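Local coordinates for flagella basal body P-ring formation protein flgA (Salmonella typhimurium, PDB 3TEE) that takes part in assembly of the flagellar P-ring in the periplasm, probably acting as a chaperone or modulator of that process, at residues A[9-14]-A[22-27]; A[54-59]-A[63-68]; A[174-179]-A[192-197]. One frame throughout, in Å; residues are numbered along the deposited sequence.

Interaction 1 (A[9-14]-A[22-27])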
ATOM      1  N   THR A   9      16.300 -18.680 -13.784  1.00 25.17           N
ATOM      2  CA  THR A   9      17.232 -17.593 -13.457  1.00 25.61           C
ATOM      3  C   THR A   9      16.533 -16.222 -13.638  1.00 28.29           C
ATOM      4  O   THR A   9      16.659 -15.348 -12.776  1.00 25.62           O
ATOM      5  CB  THR A   9      18.547 -17.721 -14.286  1.00 29.45           C
ATOM      6  OG1 THR A   9      19.219 -18.913 -13.888  1.00 30.66           O
ATOM      7  CG2 THR A   9      19.495 -16.522 -14.089  1.00 26.80           C
ATOM      8  N   TRP A  10      15.798 -16.033 -14.745  1.00 27.24           N
ATOM      9  CA  TRP A  10      15.130 -14.751 -14.970  1.00 28.39           C
ATOM     10  C   TRP A  10      14.137 -14.411 -13.833  1.00 29.51           C
ATOM     11  O   TRP A  10      14.252 -13.339 -13.223  1.00 28.75           O
ATOM     12  CB  TRP A  10      14.451 -14.721 -16.348  1.00 28.35           C
ATOM     13  CG  TRP A  10      13.944 -13.375 -16.759  1.00 30.31           C
ATOM     14  CD1 TRP A  10      14.684 -12.319 -17.206  1.00 34.17           C
ATOM     15  CD2 TRP A  10      12.577 -13.006 -16.923  1.00 30.14           C
ATOM     16  NE1 TRP A  10      13.854 -11.288 -17.588  1.00 34.52           N
ATOM     17  CE2 TRP A  10      12.554 -11.674 -17.403  1.00 34.67           C
ATOM     18  CE3 TRP A  10      11.356 -13.670 -16.688  1.00 31.46           C
ATOM     19  CZ2 TRP A  10      11.361 -11.003 -17.697  1.00 33.57           C
ATOM     20  CZ3 TRP A  10      10.170 -12.985 -16.947  1.00 33.38           C
ATOM     21  CH2 TRP A  10      10.184 -11.665 -17.433  1.00 33.96           C
ATOM     22  N   PHE A  11      13.219 -15.325 -13.508  1.00 25.68           N
ATOM     23  CA  PHE A  11      12.267 -15.059 -12.415  1.00 25.23           C
ATOM     24  C   PHE A  11      12.945 -14.953 -11.067  1.00 28.46           C
ATOM     25  O   PHE A  11      12.503 -14.137 -10.270  1.00 27.11           O
ATOM     26  CB  PHE A  11      11.144 -16.102 -12.354  1.00 26.23           C
ATOM     27  CG  PHE A  11      10.061 -15.829 -13.367  1.00 27.18           C
ATOM     28  CD1 PHE A  11       9.071 -14.875 -13.112  1.00 30.12           C
ATOM     29  CD2 PHE A  11      10.001 -16.550 -14.555  1.00 27.25           C
ATOM     30  CE1 PHE A  11       8.060 -14.625 -14.046  1.00 30.89           C
ATOM     31  CE2 PHE A  11       9.000 -16.287 -15.498  1.00 30.67           C
ATOM     32  CZ  PHE A  11       8.021 -15.352 -15.220  1.00 29.28           C
ATOM     33  N   SER A  12      13.999 -15.768 -10.792  1.00 25.46           N
ATOM     34  CA  SER A  12      14.763 -15.666  -9.519  1.00 24.30           C
ATOM     35  C   SER A  12      15.331 -14.229  -9.349  1.00 27.72           C
ATOM     36  O   SER A  12      15.188 -13.624  -8.288  1.00 27.84           O
ATOM     37  CB  SER A  12      15.924 -16.671  -9.507  1.00 23.46           C
ATOM     38  OG  SER A  12      15.447 -18.005  -9.384  1.00 28.29           O
ATOM     39  N   GLN A  13      16.017 -13.720 -10.376  1.00 26.27           N
ATOM     40  CA  GLN A  13      16.616 -12.362 -10.369  1.00 27.53           C
ATOM     41  C   GLN A  13      15.506 -11.290 -10.263  1.00 31.43           C
ATOM     42  O   GLN A  13      15.627 -10.368  -9.458  1.00 30.13           O
ATOM     43  CB  GLN A  13      17.464 -12.120 -11.627  1.00 28.16           C
ATOM     44  CG  GLN A  13      18.771 -12.929 -11.595  1.00 33.90           C
ATOM     45  CD  GLN A  13      19.553 -12.973 -12.885  1.00 34.27           C
ATOM     46  OE1 GLN A  13      19.082 -12.535 -13.938  1.00 29.67           O
ATOM     47  NE2 GLN A  13      20.764 -13.559 -12.836  1.00 27.73           N
ATOM     48  N   ARG A  14      14.421 -11.441 -11.040  1.00 30.26           N
ATOM     49  CA  ARG A  14      13.284 -10.500 -10.982  1.00 33.25           C
ATOM     50  C   ARG A  14      12.651 -10.433  -9.583  1.00 36.82           C
ATOM     51  O   ARG A  14      12.140  -9.381  -9.174  1.00 35.62           O
ATOM     52  CB  ARG A  14      12.185 -10.953 -11.933  1.00 35.30           C
ATOM     53  CG  ARG A  14      12.394 -10.487 -13.325  1.00 47.92           C
ATOM     54  CD  ARG A  14      11.241 -10.954 -14.179  1.00 59.53           C
ATOM     55  NE  ARG A  14       9.974 -10.271 -13.899  1.00 66.39           N
ATOM     56  CZ  ARG A  14       9.635  -9.073 -14.365  1.00 78.81           C
ATOM     57  NH1 ARG A  14      10.484  -8.377 -15.111  1.00 63.71           N
ATOM     58  NH2 ARG A  14       8.456  -8.549 -14.065  1.00 72.80           N
ATOM     59  N   VAL A  22      12.490 -19.897  -6.079  1.00 28.37           N
ATOM     60  CA  VAL A  22      11.649 -19.662  -7.250  1.00 27.35           C
ATOM     61  C   VAL A  22      11.742 -20.856  -8.185  1.00 30.29           C
ATOM     62  O   VAL A  22      12.829 -21.171  -8.694  1.00 29.76           O
ATOM     63  CB  VAL A  22      12.037 -18.335  -7.972  1.00 29.41           C
ATOM     64  CG1 VAL A  22      11.178 -18.124  -9.231  1.00 29.25           C
ATOM     65  CG2 VAL A  22      11.945 -17.140  -7.031  1.00 28.67           C
ATOM     66  N   VAL A  23      10.587 -21.508  -8.415  1.00 27.02           N
ATOM     67  CA  VAL A  23      10.487 -22.689  -9.266  1.00 28.17           C
ATOM     68  C   VAL A  23       9.562 -22.369 -10.413  1.00 30.98           C
ATOM     69  O   VAL A  23       8.422 -21.958 -10.189  1.00 31.48           O
ATOM     70  CB  VAL A  23      10.018 -23.948  -8.476  1.00 32.07           C
ATOM     71  CG1 VAL A  23       9.862 -25.164  -9.410  1.00 31.73           C
ATOM     72  CG2 VAL A  23      10.980 -24.260  -7.316  1.00 31.74           C
ATOM     73  N   VAL A  24      10.060 -22.552 -11.632  1.00 27.69           N
ATOM     74  CA  VAL A  24       9.315 -22.239 -12.852  1.00 27.37           C
ATOM     75  C   VAL A  24       8.935 -23.515 -13.594  1.00 33.17           C
ATOM     76  O   VAL A  24       9.784 -24.373 -13.840  1.00 32.41           O
ATOM     77  CB  VAL A  24      10.082 -21.219 -13.753  1.00 31.31           C
ATOM     78  CG1 VAL A  24       9.283 -20.876 -15.027  1.00 31.60           C
ATOM     79  CG2 VAL A  24      10.418 -19.939 -12.981  1.00 30.83           C
ATOM     80  N   THR A  25       7.667 -23.608 -13.983  1.00 30.69           N
ATOM     81  CA  THR A  25       7.163 -24.741 -14.775  1.00 30.65           C
ATOM     82  C   THR A  25       6.496 -24.213 -16.034  1.00 33.07           C
ATOM     83  O   THR A  25       5.605 -23.360 -15.941  1.00 31.43           O
ATOM     84  CB  THR A  25       6.163 -25.575 -13.940  1.00 39.58           C
ATOM     85  OG1 THR A  25       6.777 -25.892 -12.684  1.00 41.16           O
ATOM     86  CG2 THR A  25       5.770 -26.885 -14.649  1.00 44.04           C
ATOM     87  N   LEU A  26       6.882 -24.741 -17.201  1.00 33.32           N
ATOM     88  CA  LEU A  26       6.233 -24.340 -18.462  1.00 36.41           C
ATOM     89  C   LEU A  26       4.839 -25.001 -18.599  1.00 42.43           C
ATOM     90  O   LEU A  26       4.733 -26.208 -18.430  1.00 43.40           O
ATOM     91  CB  LEU A  26       7.127 -24.703 -19.651  1.00 37.76           C
ATOM     92  CG  LEU A  26       6.629 -24.219 -21.009  1.00 45.29           C
ATOM     93  CD1 LEU A  26       7.003 -22.741 -21.249  1.00 45.40           C
ATOM     94  CD2 LEU A  26       7.156 -25.114 -22.116  1.00 51.41           C
ATOM     95  N   ARG A  27       3.784 -24.215 -18.845  1.00 40.95           N
ATOM     96  CA  ARG A  27       2.403 -24.718 -18.990  1.00 42.65           C
ATOM     97  C   ARG A  27       1.969 -24.768 -20.461  1.00 50.75           C
ATOM     98  O   ARG A  27       1.007 -25.470 -20.795  1.00 51.91           O
ATOM     99  CB  ARG A  27       1.397 -23.860 -18.199  1.00 42.06           C
ATOM    100  CG  ARG A  27       1.711 -23.714 -16.712  1.00 52.85           C
ATOM    101  CD  ARG A  27       0.511 -23.270 -15.895  1.00 64.65           C
ATOM    102  NE  ARG A  27      -0.138 -22.056 -16.398  1.00 70.74           N
ATOM    103  CZ  ARG A  27      -1.426 -21.976 -16.728  1.00 86.89           C
ATOM    104  NH1 ARG A  27      -2.215 -23.038 -16.622  1.00 77.34           N
ATOM    105  NH2 ARG A  27      -1.933 -20.835 -17.171  1.00 74.73           N
TER

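Interaction 2 (A[54-59]-A[63-68])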
ATOM      1  N   ASN A  54       2.034 -14.964 -18.000  1.00 32.23           N
ATOM      2  CA  ASN A  54       2.367 -15.050 -19.413  1.00 33.51           C
ATOM      3  C   ASN A  54       3.710 -14.358 -19.605  1.00 37.05           C
ATOM      4  O   ASN A  54       3.932 -13.272 -19.063  1.00 37.02           O
ATOM      5  CB  ASN A  54       1.280 -14.391 -20.287  1.00 36.73           C
ATOM      6  CG  ASN A  54      -0.079 -15.065 -20.157  1.00 57.13           C
ATOM      7  OD1 ASN A  54      -0.212 -16.288 -20.258  1.00 49.40           O
ATOM      8  ND2 ASN A  54      -1.117 -14.272 -19.921  1.00 54.34           N
ATOM      9  N   VAL A  55       4.613 -15.003 -20.335  1.00 32.77           N
ATOM     10  CA  VAL A  55       5.934 -14.435 -20.627  1.00 31.31           C
ATOM     11  C   VAL A  55       6.073 -14.320 -22.129  1.00 31.99           C
ATOM     12  O   VAL A  55       5.875 -15.312 -22.831  1.00 31.55           O
ATOM     13  CB  VAL A  55       7.080 -15.305 -20.048  1.00 34.99           C
ATOM     14  CG1 VAL A  55       8.459 -14.797 -20.504  1.00 34.19           C
ATOM     15  CG2 VAL A  55       7.004 -15.372 -18.529  1.00 35.02           C
ATOM     16  N   VAL A  56       6.486 -13.143 -22.605  1.00 28.29           N
ATOM     17  CA  VAL A  56       6.779 -12.929 -24.007  1.00 29.65           C
ATOM     18  C   VAL A  56       8.261 -13.304 -24.180  1.00 33.89           C
ATOM     19  O   VAL A  56       9.102 -12.862 -23.399  1.00 31.88           O
ATOM     20  CB  VAL A  56       6.465 -11.483 -24.475  1.00 35.10           C
ATOM     21  CG1 VAL A  56       6.934 -11.263 -25.916  1.00 35.01           C
ATOM     22  CG2 VAL A  56       4.961 -11.206 -24.356  1.00 35.71           C
ATOM     23  N   ALA A  57       8.561 -14.173 -25.146  1.00 31.04           N
ATOM     24  CA  ALA A  57       9.941 -14.590 -25.418  1.00 30.13           C
ATOM     25  C   ALA A  57      10.230 -14.237 -26.863  1.00 33.40           C
ATOM     26  O   ALA A  57       9.568 -14.747 -27.779  1.00 31.53           O
ATOM     27  CB  ALA A  57      10.108 -16.089 -25.183  1.00 29.45           C
ATOM     28  N   ARG A  58      11.170 -13.308 -27.073  1.00 30.05           N
ATOM     29  CA  ARG A  58      11.472 -12.847 -28.423  1.00 30.78           C
ATOM     30  C   ARG A  58      12.771 -13.402 -28.938  1.00 33.48           C
ATOM     31  O   ARG A  58      13.739 -13.455 -28.196  1.00 32.63           O
ATOM     32  CB  ARG A  58      11.546 -11.307 -28.486  1.00 33.06           C
ATOM     33  CG  ARG A  58      10.198 -10.590 -28.355  1.00 36.42           C
ATOM     34  CD  ARG A  58      10.419  -9.096 -28.583  1.00 39.44           C
ATOM     35  NE  ARG A  58       9.175  -8.327 -28.669  1.00 43.72           N
ATOM     36  CZ  ARG A  58       8.478  -7.915 -27.619  1.00 52.15           C
ATOM     37  NH1 ARG A  58       7.366  -7.213 -27.787  1.00 43.03           N
ATOM     38  NH2 ARG A  58       8.877  -8.215 -26.391  1.00 41.89           N
ATOM     39  N   CYS A  59      12.806 -13.721 -30.225  1.00 31.96           N
ATOM     40  CA  CYS A  59      13.995 -14.140 -30.982  1.00 33.50           C
ATOM     41  C   CYS A  59      13.879 -13.383 -32.286  1.00 36.66           C
ATOM     42  O   CYS A  59      12.814 -12.813 -32.572  1.00 35.57           O
ATOM     43  CB  CYS A  59      13.984 -15.648 -31.254  1.00 35.55           C
ATOM     44  SG  CYS A  59      14.292 -16.685 -29.816  1.00 39.74           S
ATOM     45  N   LYS A  63       7.972 -14.003 -31.720  1.00 31.84           N
ATOM     46  CA  LYS A  63       7.453 -13.383 -30.515  1.00 31.06           C
ATOM     47  C   LYS A  63       6.550 -14.445 -29.876  1.00 35.22           C
ATOM     48  O   LYS A  63       5.366 -14.528 -30.196  1.00 35.51           O
ATOM     49  CB  LYS A  63       6.707 -12.065 -30.826  1.00 32.14           C
ATOM     50  CG  LYS A  63       6.141 -11.423 -29.560  1.00 39.32           C
ATOM     51  CD  LYS A  63       5.271 -10.214 -29.906  1.00 45.17           C
ATOM     52  CE  LYS A  63       4.864  -9.478 -28.658  1.00 48.02           C
ATOM     53  NZ  LYS A  63       3.833  -8.457 -28.967  1.00 51.74           N
ATOM     54  N   ARG A  64       7.127 -15.297 -29.036  1.00 31.12           N
ATOM     55  CA  ARG A  64       6.381 -16.394 -28.408  1.00 31.14           C
ATOM     56  C   ARG A  64       5.657 -15.914 -27.187  1.00 37.29           C
ATOM     57  O   ARG A  64       6.210 -15.091 -26.446  1.00 37.34           O
ATOM     58  CB  ARG A  64       7.323 -17.541 -27.979  1.00 31.28           C
ATOM     59  CG  ARG A  64       8.258 -18.059 -29.095  1.00 35.34           C
ATOM     60  CD  ARG A  64       7.514 -18.634 -30.290  1.00 42.18           C
ATOM     61  NE  ARG A  64       8.436 -19.342 -31.175  1.00 46.24           N
ATOM     62  CZ  ARG A  64       8.079 -20.297 -32.023  1.00 60.58           C
ATOM     63  NH1 ARG A  64       6.806 -20.653 -32.135  1.00 44.55           N
ATOM     64  NH2 ARG A  64       8.994 -20.912 -32.760  1.00 50.89           N
ATOM     65  N   TYR A  65       4.443 -16.455 -26.946  1.00 35.20           N
ATOM     66  CA  TYR A  65       3.667 -16.169 -25.740  1.00 36.47           C
ATOM     67  C   TYR A  65       3.730 -17.440 -24.912  1.00 40.58           C
ATOM     68  O   TYR A  65       3.082 -18.437 -25.255  1.00 42.37           O
ATOM     69  CB  TYR A  65       2.193 -15.825 -26.046  1.00 41.04           C
ATOM     70  CG  TYR A  65       1.922 -14.571 -26.848  1.00 47.41           C
ATOM     71  CD1 TYR A  65       2.751 -13.455 -26.739  1.00 50.34           C
ATOM     72  CD2 TYR A  65       0.777 -14.455 -27.630  1.00 49.99           C
ATOM     73  CE1 TYR A  65       2.478 -12.277 -27.445  1.00 50.91           C
ATOM     74  CE2 TYR A  65       0.478 -13.276 -28.312  1.00 52.03           C
ATOM     75  CZ  TYR A  65       1.339 -12.193 -28.226  1.00 60.75           C
ATOM     76  OH  TYR A  65       1.059 -11.042 -28.923  1.00 66.50           O
ATOM     77  N   LEU A  66       4.560 -17.443 -23.874  1.00 33.55           N
ATOM     78  CA  LEU A  66       4.713 -18.623 -23.040  1.00 33.17           C
ATOM     79  C   LEU A  66       3.818 -18.543 -21.822  1.00 38.46           C
ATOM     80  O   LEU A  66       3.613 -17.462 -21.271  1.00 38.54           O
ATOM     81  CB  LEU A  66       6.186 -18.837 -22.609  1.00 32.58           C
ATOM     82  CG  LEU A  66       7.274 -18.763 -23.701  1.00 35.51           C
ATOM     83  CD1 LEU A  66       8.639 -18.955 -23.087  1.00 34.35           C
ATOM     84  CD2 LEU A  66       7.046 -19.810 -24.834  1.00 38.14           C
ATOM     85  N   GLN A  67       3.268 -19.682 -21.409  1.00 35.07           N
ATOM     86  CA  GLN A  67       2.469 -19.727 -20.192  1.00 34.63           C
ATOM     87  C   GLN A  67       3.305 -20.496 -19.203  1.00 36.91           C
ATOM     88  O   GLN A  67       3.774 -21.596 -19.505  1.00 36.20           O
ATOM     89  CB  GLN A  67       1.114 -20.419 -20.402  1.00 37.33           C
ATOM     90  CG  GLN A  67       0.161 -19.678 -21.349  1.00 53.90           C
ATOM     91  CD  GLN A  67      -1.129 -20.448 -21.472  1.00 70.61           C
ATOM     92  OE1 GLN A  67      -1.160 -21.600 -21.931  1.00 65.05           O
ATOM     93  NE2 GLN A  67      -2.204 -19.858 -20.979  1.00 59.61           N
ATOM     94  N   VAL A  68       3.587 -19.878 -18.056  1.00 32.42           N
ATOM     95  CA  VAL A  68       4.422 -20.526 -17.047  1.00 30.96           C
ATOM     96  C   VAL A  68       3.725 -20.443 -15.689  1.00 32.91           C
ATOM     97  O   VAL A  68       2.928 -19.546 -15.447  1.00 32.27           O
ATOM     98  CB  VAL A  68       5.882 -19.960 -16.943  1.00 35.15           C
ATOM     99  CG1 VAL A  68       6.643 -20.051 -18.269  1.00 35.69           C
ATOM    100  CG2 VAL A  68       5.891 -18.531 -16.409  1.00 35.32           C
TER
HETATM  101  O   HOH W   1       5.598  -6.432 -30.507  1.00 55.26           O

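Interaction 3 (A[174-179]-A[192-197])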
ATOM      1  N   ALA A 174      -9.926  16.877   6.991  1.00 45.98           N
ATOM      2  CA  ALA A 174     -10.649  16.928   8.259  1.00 44.70           C
ATOM      3  C   ALA A 174     -11.447  18.219   8.336  1.00 46.02           C
ATOM      4  O   ALA A 174     -10.940  19.289   7.994  1.00 44.53           O
ATOM      5  CB  ALA A 174      -9.703  16.820   9.442  1.00 45.44           C
ATOM      6  N   ARG A 175     -12.720  18.091   8.714  1.00 42.06           N
ATOM      7  CA  ARG A 175     -13.617  19.214   8.915  1.00 41.63           C
ATOM      8  C   ARG A 175     -13.481  19.552  10.385  1.00 43.40           C
ATOM      9  O   ARG A 175     -13.278  18.664  11.223  1.00 42.05           O
ATOM     10  CB  ARG A 175     -15.067  18.881   8.519  1.00 43.48           C
ATOM     11  CG  ARG A 175     -15.221  18.559   7.027  1.00 54.57           C
ATOM     12  CD  ARG A 175     -16.626  18.107   6.636  1.00 70.79           C
ATOM     13  NE  ARG A 175     -17.295  17.279   7.652  1.00 84.30           N
ATOM     14  CZ  ARG A 175     -17.161  15.960   7.778  1.00 96.44           C
ATOM     15  NH1 ARG A 175     -16.367  15.282   6.953  1.00 77.79           N
ATOM     16  NH2 ARG A 175     -17.816  15.309   8.733  1.00 79.52           N
ATOM     17  N   VAL A 176     -13.462  20.843  10.674  1.00 39.83           N
ATOM     18  CA  VAL A 176     -13.218  21.349  12.016  1.00 38.80           C
ATOM     19  C   VAL A 176     -14.280  22.366  12.362  1.00 41.98           C
ATOM     20  O   VAL A 176     -14.454  23.356  11.643  1.00 41.98           O
ATOM     21  CB  VAL A 176     -11.786  21.979  12.114  1.00 42.05           C
ATOM     22  CG1 VAL A 176     -11.511  22.517  13.509  1.00 41.42           C
ATOM     23  CG2 VAL A 176     -10.697  20.994  11.694  1.00 41.57           C
ATOM     24  N   ARG A 177     -14.963  22.146  13.486  1.00 37.52           N
ATOM     25  CA  ARG A 177     -15.941  23.113  13.940  1.00 38.02           C
ATOM     26  C   ARG A 177     -15.211  24.149  14.809  1.00 44.86           C
ATOM     27  O   ARG A 177     -14.576  23.798  15.806  1.00 44.47           O
ATOM     28  CB  ARG A 177     -17.071  22.409  14.710  1.00 35.81           C
ATOM     29  CG  ARG A 177     -18.156  23.338  15.210  1.00 33.60           C
ATOM     30  CD  ARG A 177     -19.127  22.598  16.131  1.00 35.69           C
ATOM     31  NE  ARG A 177     -20.194  23.520  16.506  1.00 38.25           N
ATOM     32  CZ  ARG A 177     -20.122  24.394  17.504  1.00 50.26           C
ATOM     33  NH1 ARG A 177     -19.069  24.407  18.315  1.00 44.86           N
ATOM     34  NH2 ARG A 177     -21.111  25.240  17.716  1.00 39.75           N
ATOM     35  N   MET A 178     -15.268  25.412  14.399  1.00 44.87           N
ATOM     36  CA  MET A 178     -14.725  26.535  15.170  1.00 47.88           C
ATOM     37  C   MET A 178     -15.707  26.822  16.318  1.00 51.46           C
ATOM     38  O   MET A 178     -16.868  26.393  16.257  1.00 49.21           O
ATOM     39  CB  MET A 178     -14.540  27.784  14.280  1.00 51.82           C
ATOM     40  CG  MET A 178     -13.751  27.500  13.005  1.00 57.30           C
ATOM     41  SD  MET A 178     -12.253  26.534  13.293  1.00 63.87           S
ATOM     42  CE  MET A 178     -11.166  27.811  13.591  1.00 61.40           C
ATOM     43  N   THR A 179     -15.251  27.543  17.353  1.00 49.50           N
ATOM     44  CA  THR A 179     -16.052  27.851  18.542  1.00 50.41           C
ATOM     45  C   THR A 179     -17.447  28.445  18.272  1.00 53.45           C
ATOM     46  O   THR A 179     -18.392  28.099  18.980  1.00 54.72           O
ATOM     47  CB  THR A 179     -15.205  28.566  19.618  1.00 67.08           C
ATOM     48  OG1 THR A 179     -15.921  28.555  20.855  1.00 71.29           O
ATOM     49  CG2 THR A 179     -14.825  29.999  19.227  1.00 66.51           C
ATOM     50  N   GLY A 192      -0.890  16.522  13.819  1.00 64.22           N
ATOM     51  CA  GLY A 192      -2.319  16.522  14.115  1.00 62.47           C
ATOM     52  C   GLY A 192      -2.975  17.873  13.880  1.00 63.17           C
ATOM     53  O   GLY A 192      -4.074  18.123  14.380  1.00 61.76           O
ATOM     54  N   ASN A 193      -2.291  18.764  13.130  1.00 58.35           N
ATOM     55  CA  ASN A 193      -2.815  20.087  12.785  1.00 57.58           C
ATOM     56  C   ASN A 193      -3.594  19.977  11.480  1.00 57.85           C
ATOM     57  O   ASN A 193      -3.333  19.085  10.672  1.00 57.48           O
ATOM     58  CB  ASN A 193      -1.675  21.107  12.599  1.00 58.44           C
ATOM     59  CG  ASN A 193      -0.774  21.321  13.792  1.00 72.90           C
ATOM     60  OD1 ASN A 193      -1.215  21.389  14.948  1.00 65.03           O
ATOM     61  ND2 ASN A 193       0.510  21.506  13.519  1.00 62.91           N
ATOM     62  N   ILE A 194      -4.518  20.912  11.259  1.00 51.51           N
ATOM     63  CA  ILE A 194      -5.322  20.977  10.050  1.00 49.37           C
ATOM     64  C   ILE A 194      -4.779  22.140   9.229  1.00 52.26           C
ATOM     65  O   ILE A 194      -4.854  23.291   9.670  1.00 50.45           O
ATOM     66  CB  ILE A 194      -6.814  21.161  10.434  1.00 51.97           C
ATOM     67  CG1 ILE A 194      -7.313  20.087  11.456  1.00 52.02           C
ATOM     68  CG2 ILE A 194      -7.724  21.362   9.209  1.00 51.56           C
ATOM     69  CD1 ILE A 194      -7.061  18.669  11.203  1.00 54.14           C
ATOM     70  N   LEU A 195      -4.229  21.839   8.043  1.00 50.12           N
ATOM     71  CA  LEU A 195      -3.624  22.861   7.191  1.00 51.21           C
ATOM     72  C   LEU A 195      -4.525  23.325   6.066  1.00 53.81           C
ATOM     73  O   LEU A 195      -5.101  22.509   5.344  1.00 50.66           O
ATOM     74  CB  LEU A 195      -2.246  22.413   6.636  1.00 51.67           C
ATOM     75  CG  LEU A 195      -1.218  21.849   7.634  1.00 57.21           C
ATOM     76  CD1 LEU A 195       0.045  21.365   6.907  1.00 57.72           C
ATOM     77  CD2 LEU A 195      -0.848  22.869   8.722  1.00 59.59           C
ATOM     78  N   ILE A 196      -4.624  24.652   5.918  1.00 51.79           N
ATOM     79  CA  ILE A 196      -5.387  25.324   4.868  1.00 52.82           C
ATOM     80  C   ILE A 196      -4.423  26.231   4.101  1.00 61.54           C
ATOM     81  O   ILE A 196      -3.684  26.994   4.721  1.00 61.21           O
ATOM     82  CB  ILE A 196      -6.600  26.134   5.433  1.00 55.47           C
ATOM     83  CG1 ILE A 196      -7.570  25.237   6.224  1.00 54.49           C
ATOM     84  CG2 ILE A 196      -7.325  26.912   4.316  1.00 55.86           C
ATOM     85  CD1 ILE A 196      -8.721  25.963   6.933  1.00 55.25           C
ATOM     86  N   ASN A 197      -4.435  26.147   2.762  1.00 62.18           N
ATOM     87  CA  ASN A 197      -3.616  26.982   1.881  1.00 63.97           C
ATOM     88  C   ASN A 197      -4.538  27.881   1.056  1.00 71.53           C
ATOM     89  O   ASN A 197      -5.382  27.371   0.315  1.00 71.99           O
ATOM     90  CB  ASN A 197      -2.739  26.115   0.975  1.00 67.17           C
ATOM     91  CG  ASN A 197      -1.598  25.447   1.698  1.00103.13           C
ATOM     92  OD1 ASN A 197      -0.641  26.094   2.146  1.00101.59           O
ATOM     93  ND2 ASN A 197      -1.661  24.128   1.805  1.00 97.18           N
TER

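Interaction 1 (A[9-14]-A[22-27])
Phe11 and Ser12 of helix 2-14 meet Val22 and Val24 of strand 21-26; the axes of helical segment 9-14 and strand segment 22-26 approach to 8.0 Å, their N-to-C directions 142° apart. The backbones come nearest at Ser12 and Val22, whose CA atoms are 5.6 Å apart. The contact is small and made by side chains.

Phe11 does most of the work on the helix side. It points toward the strand and is buried. Its CB lies 3.7 Å from Val22 CG1. Its ring then runs on past Val24, and the two side chains cross at about a right angle. Here Phe11 CD2 is 3.8 Å from Val24 CG2. Both valines have CG1 anti to the backbone N (chi1 178° in Val22). Val22 meets Phe11 with CG1, Val24 mainly with CG2, the methyl beside its backbone N. Trp10 CE3 lies over one face of the Phe11 ring, offset toward the rim, and Phe11 CE2 in turn sits at the edge of the indole.

Ser12 closes the end of the contact near the start of the strand. Its OG is 3.7 Å from Val22 CB, a van der Waals contact. The hydroxyl is hydrogen-bonded to Thr8 O, one turn back in the same helix. The same oxygen is thus held by the helix backbone and rests on the valine.

The contact is plain helix-on-sheet packing at the N-terminal end of the protein. Val24 also touches Leu7 and Thr8 of helix 2-14. Strand 21-26 is hydrogen-bonded to strand 62-79. The Phe11 side chain reaches across the sheet, touching Val68 and Val70 of strand 62-79 and Val53 and Val55 of strand 53-59.

Interaction 2 (A[54-59]-A[63-68])
Val55 pairs with Leu66 and Ala57 with Arg64 through four backbone hydrogen bonds. Val55 N to Leu66 O is 2.8 Å and Leu66 N to Val55 O is 2.7 Å. Ala57 N to Arg64 O is 2.8 Å and nearly straight, 167° at the hydrogen. Asn54-Gln67, Val56-Tyr65 and Arg58-Lys63 are the non-hydrogen-bonded pairs. CA-H...O contacts add to the ladder, with Val56 CA 3.3 Å from Arg64 O.

Apolar packing occurs on both faces. On the buried face, Ala57 CB is 3.8 Å from Leu66 CD1, and Val55 CG2 meets Val68 CG2. Leu7 of helix 2-14 lies against both valines. On the other face, Val56 has CG1 anti to the backbone N (chi1 174°). This sends CG1 to Lys63 CG at 3.7 Å and sets CG2 beside Tyr65 CD1.

Asn54, Gln67, Arg58 and Lys63 lie on the face of Val56. The two amides run side by side, nearly coplanar, with Asn54 OD1 3.6 Å from Gln67 CG. The extended Arg58 and Lys63 also run together, their like charges close. One water accepts a hydrogen bond from each, a weak one from Arg58. Arg64 starts on the face of Ala57 and Leu66, but its end leads away, where NE makes a salt bridge with Glu62 OE1.

This is an antiparallel beta hairpin, with Cys59 at its turn end disulfide-bonded to Cys36.

Interaction 3 (A[174-179]-A[192-197])
Ile194 sets its side chain against Val176 and Ala174, two residues that point the same way from strand 173-178. All three are buried. They belong to a five-stranded mixed sheet whose first and last strands also pair, in the C-terminal part of FlgA. In strand order, 183-188 stands between 173-178 and 194-197, so the two segments meet through their side chains.

The backbones stay well apart, and the nearest CA atoms, those of Ala174 and Ile194, are 6.9 Å from each other. Val176 and Ile194 reach toward each other, tip to tip. The Val176 methyl that touches is CG2, while CG1 is anti to the backbone N (chi1 180°). Ile194 CG1 is anti to the carbonyl carbon (chi1 -53°), and the chain bends at chi2 (-50°). This carries CD1 round to the methyl of Ala174.

Other strands complete the packing. Val188 of strand 183-188 touches both Ala174 and Ile194, and Val147 of strand 146-152 touches Val176. Val141 also lies against Ile194. Backbone bonds hold the two segments from outside the contact: Ala174 pairs with Gly186, Val176 with Val184, and Ile194 with Gln148.

The closest approaches are Ile194 CD1 to Ala174 CB at 3.7 Å and Ile194 CG1 to Val176 CG2 at 3.5 Å.

How the interactions relate
From the N terminus, the three contacts follow in series, and none nests in or crosses another. Interaction 1 closes the short loop after helix 2-14 and sets that helix on strand 21-26. Interaction 2 closes the tight turn between strands 53-59 and 62-79. These two share one sheet and touch directly: Thr25 O packs on Val68 CB, and Arg27 N probably hydrogen-bonds to Gln67 O. Together they tie helix 2-14 and strands 21-26, 53-59 and 62-79 into one unit. Interaction 3 spans strand 183-188 within a separate sheet near the C terminus. Its centre is about 51 Å from that of interaction 1, on the opposite side of the chain's centre.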